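PDB 7A9J: Cfl from Pectobacterium brasiliense, which probably works as an ATP-dependent ligase of the AMP-binding enzyme family, activating carboxylic acids such as coronafacic acid for amide formation. Local coordinates for residues Thr282-Asn285 with Phe286-Ile290; Leu397-Ser400 with Asp401-Leu404. The protein carries 1 engineered substitution. All blocks are in the same frame, centred on the assembly; numbering follows the deposited sequence.

Interaction 1 of 2, residues Thr282-Asn285 with Phe286-Ile290; sequences TPSN and FHKII
The carbonyl oxygen of P283 takes the backbone N of H287 at 2.9 Å. This bond belongs to the first turn of helix 283-294, which carries the chain from strand 278-281 toward its parallel neighbour 306-311. The start of the helix is closed by a capping box: T282, at the N-cap, accepts from N285 N through OG1 at 2.9 Å, and N285 answers by taking T282 N on OD1, also at 2.9 Å. That second bond lies in the carbonyl plane of the amide, on a lone pair, and a weak bond from T282 OG1 reaches the same oxygen. The torsion of N285 makes the return possible, because CG stands beside its own backbone N (chi1 -80°) and the amide turns back toward the helix start. The box thus satisfies one N-H of the first turn, that of N285, together with the N-H of the N-cap residue itself, and marks the start of the helix. The opening i to i+4 bond, F286 N to T282 O, is weak, while CD2 of the F286 ring approaches that oxygen obliquely at 3.3 Å. K288 N to S284 O and I289 N to N285 O then continue the helix in regular steps. On the inner side F286 meets F322 edge to face and touches C307 and A309 of strand 306-311, while I289 packs on I267 and L271 of helix 267-274. The side chain of T282 is about 6 Å from the bound oxo-indene carboxylic acid. K288, on the exposed side, runs past S284, its CG 3.1 Å from S284 O and its CD 3.9 Å from S284 OG.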
# COMPACT_ATOMS: atom_id res chain seq x y z
N THR A 282 0.24 5.19 -2.96
CA THR A 282 1.51 5.44 -2.21
C THR A 282 1.75 6.91 -2.00
O THR A 282 1.19 7.77 -2.69
CB THR A 282 2.69 4.87 -2.97
OG1 THR A 282 2.91 5.65 -4.16
CG2 THR A 282 2.47 3.39 -3.27
N PRO A 283 2.68 7.27 -1.09
CA PRO A 283 3.04 8.68 -1.00
C PRO A 283 3.56 9.19 -2.32
O PRO A 283 3.33 10.36 -2.71
CB PRO A 283 4.14 8.68 0.09
CG PRO A 283 3.69 7.62 1.03
CD PRO A 283 3.07 6.49 0.09
N SER A 284 4.30 8.35 -3.01
CA SER A 284 4.80 8.74 -4.31
C SER A 284 3.67 9.10 -5.28
O SER A 284 3.83 10.02 -6.09
CB SER A 284 5.64 7.60 -4.90
OG SER A 284 6.04 7.96 -6.20
N ASN A 285 2.58 8.31 -5.27
CA ASN A 285 1.43 8.62 -6.13
C ASN A 285 0.97 10.05 -5.89
O ASN A 285 0.77 10.82 -6.84
CB ASN A 285 0.25 7.68 -5.84
CG ASN A 285 0.37 6.32 -6.49
OD1 ASN A 285 0.24 5.30 -5.83
ND2 ASN A 285 0.60 6.29 -7.81
N PHE A 286 0.80 10.43 -4.62
CA PHE A 286 0.24 11.75 -4.36
C PHE A 286 1.23 12.87 -4.62
O PHE A 286 0.84 13.96 -5.05
CB PHE A 286 -0.28 11.77 -2.93
CG PHE A 286 -1.48 10.91 -2.76
CD1 PHE A 286 -2.66 11.24 -3.41
CD2 PHE A 286 -1.42 9.72 -2.05
CE1 PHE A 286 -3.79 10.46 -3.29
CE2 PHE A 286 -2.54 8.91 -1.92
CZ PHE A 286 -3.75 9.27 -2.53
N HIS A 287 2.51 12.63 -4.37
CA HIS A 287 3.55 13.60 -4.74
C HIS A 287 3.49 13.92 -6.22
O HIS A 287 3.61 15.08 -6.63
CB HIS A 287 4.92 13.05 -4.37
CG HIS A 287 5.36 13.39 -2.98
ND1 HIS A 287 5.68 12.43 -2.04
CD2 HIS A 287 5.53 14.58 -2.36
CE1 HIS A 287 6.00 13.01 -0.90
NE2 HIS A 287 5.93 14.32 -1.07
N LYS A 288 3.30 12.88 -7.05
CA LYS A 288 3.20 13.09 -8.49
C LYS A 288 1.96 13.89 -8.84
O LYS A 288 2.00 14.77 -9.71
CB LYS A 288 3.16 11.75 -9.22
CG LYS A 288 4.41 10.91 -8.98
CD LYS A 288 4.16 9.43 -9.31
CE LYS A 288 4.71 9.08 -10.68
NZ LYS A 288 5.83 8.10 -10.58
N ILE A 289 0.84 13.60 -8.17
CA ILE A 289 -0.37 14.36 -8.43
C ILE A 289 -0.15 15.84 -8.12
O ILE A 289 -0.53 16.73 -8.89
CB ILE A 289 -1.52 13.70 -7.65
CG1 ILE A 289 -1.88 12.38 -8.39
CG2 ILE A 289 -2.73 14.59 -7.59
CD1 ILE A 289 -2.80 11.47 -7.62
N ILE A 290 0.55 16.12 -7.02
CA ILE A 290 0.87 17.49 -6.63
C ILE A 290 1.75 18.13 -7.69
O ILE A 290 1.52 19.27 -8.11
CB ILE A 290 1.56 17.50 -5.26
CG1 ILE A 290 0.58 17.04 -4.17
CG2 ILE A 290 2.24 18.88 -4.97
CD1 ILE A 290 1.26 16.71 -2.86

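Interaction 2 of 2, residues Leu397-Ser400 with Asp401-Leu404; sequences LFPS and DRWL
R402 lays the end of its side chain over a face of the F398 ring, with both its CD and its NE 3.5 Å from F398 CD1. The guanidinium is displaced from the middle of the ring: R402 CZ lies 4.4 Å from the ring centroid, 32° off the normal, an off-centre cation-pi contact. The two planes are 30° apart, so this is a tilted overlap and not a flat stack. Seen from the arginine, F398 CE1 sits 3.7 Å above the guanidinium plane, out toward its rim. A bend about the CG-CD bond (chi3 -56°) turns the chain back over the phenyl group, with the aliphatic CD leading and the charged end following. One layer out, the backbone sets the spacing. P399 O accepts R402 N at 2.8 Å, closing the turn. R402 CG also comes close to that oxygen, and D401 OD1 lies 3.4 Å from P399 CB. A water then donates to S400 O at 2.8 Å and to R402 O, bridging two carbonyls. Further anchors come from earlier parts of the same chain: K385 NZ binds S400 O, R381 NH1 of strand 376-381 binds D401 O, and F398 pairs through its backbone with I387 while its side chain touches T386. The result is a type I beta turn, P399 to R402, at the protein surface, joining strand 395-397 to strand 404-406 and pinned by a cation-pi pair on residues four apart.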
# COMPACT_ATOMS: atom_id res chain seq x y z
N LEU A 397 3.65 -22.30 11.16
CA LEU A 397 2.49 -21.70 11.77
C LEU A 397 2.87 -20.53 12.67
O LEU A 397 3.93 -20.51 13.30
CB LEU A 397 1.70 -22.75 12.56
CG LEU A 397 0.96 -23.75 11.67
CD1 LEU A 397 0.35 -24.84 12.53
CD2 LEU A 397 -0.11 -23.07 10.82
N PHE A 398 1.98 -19.53 12.70
CA PHE A 398 2.16 -18.35 13.53
C PHE A 398 1.47 -18.57 14.88
O PHE A 398 0.26 -18.84 14.90
CB PHE A 398 1.55 -17.13 12.86
CG PHE A 398 2.45 -16.45 11.87
CD1 PHE A 398 3.81 -16.33 12.11
CD2 PHE A 398 1.93 -15.93 10.70
CE1 PHE A 398 4.63 -15.69 11.19
CE2 PHE A 398 2.75 -15.29 9.77
CZ PHE A 398 4.10 -15.17 10.02
N PRO A 399 2.18 -18.45 16.00
CA PRO A 399 1.47 -18.38 17.29
C PRO A 399 0.56 -17.16 17.32
O PRO A 399 1.02 -16.03 17.17
CB PRO A 399 2.61 -18.29 18.31
CG PRO A 399 3.80 -17.80 17.53
CD PRO A 399 3.64 -18.34 16.15
N SER A 400 -0.74 -17.40 17.49
CA SER A 400 -1.73 -16.33 17.32
C SER A 400 -1.53 -15.18 18.31
O SER A 400 -2.14 -14.12 18.14
CB SER A 400 -3.16 -16.88 17.43
OG SER A 400 -3.57 -17.09 18.77
N ASP A 401 -0.67 -15.35 19.31
CA ASP A 401 -0.40 -14.30 20.27
C ASP A 401 0.83 -13.48 19.92
O ASP A 401 1.12 -12.51 20.63
CB ASP A 401 -0.25 -14.91 21.68
CG ASP A 401 0.80 -16.02 21.75
OD1 ASP A 401 1.62 -16.20 20.81
OD2 ASP A 401 0.81 -16.74 22.78
N ARG A 402 1.54 -13.81 18.84
CA ARG A 402 2.80 -13.15 18.53
C ARG A 402 2.61 -11.64 18.32
O ARG A 402 1.59 -11.20 17.78
CB ARG A 402 3.41 -13.77 17.27
CG ARG A 402 2.52 -13.60 16.04
CD ARG A 402 3.07 -14.30 14.80
NE ARG A 402 4.43 -13.87 14.48
CZ ARG A 402 4.73 -12.79 13.75
NH1 ARG A 402 3.77 -12.01 13.25
NH2 ARG A 402 6.00 -12.50 13.52
N TRP A 403 3.59 -10.86 18.77
CA TRP A 403 3.72 -9.44 18.47
C TRP A 403 4.67 -9.25 17.30
O TRP A 403 5.72 -9.89 17.24
CB TRP A 403 4.25 -8.67 19.68
CG TRP A 403 3.28 -8.68 20.82
CD1 TRP A 403 3.17 -9.62 21.81
CD2 TRP A 403 2.25 -7.72 21.07
NE1 TRP A 403 2.14 -9.29 22.67
CE2 TRP A 403 1.56 -8.12 22.23
CE3 TRP A 403 1.85 -6.55 20.42
CZ2 TRP A 403 0.48 -7.40 22.75
CZ3 TRP A 403 0.79 -5.82 20.96
CH2 TRP A 403 0.11 -6.26 22.10
N LEU A 404 4.34 -8.35 16.38
CA LEU A 404 5.24 -7.99 15.30
C LEU A 404 6.01 -6.72 15.67
O LEU A 404 5.40 -5.69 15.95
CB LEU A 404 4.47 -7.75 14.00
CG LEU A 404 5.34 -7.45 12.77
CD1 LEU A 404 4.69 -8.01 11.52
CD2 LEU A 404 5.57 -5.95 12.60
O HOH W 1 -0.84 -12.48 16.32

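Overall arrangement
From the N terminus, the chain reaches interaction 1 first, just after strand 278-281, where helix 283-294 begins. It then passes through strands 306-311 and 331-335 and on through strand 376-381 before interaction 2, in the loop between strands 395-397 and 404-406. The two follow in series, neither nesting nor crossing, and each is a local contact within one continuous piece of chain, a capped helix start in the first and a beta turn in the second. Interaction 1 ties a helix start to the parallel strands beside it, whereas interaction 2 joins two strands that belong to different sheets. Their centres are about 34 Å apart, on opposite sides of the chain's centre, and their nearest atoms stay about 18 Å from each other.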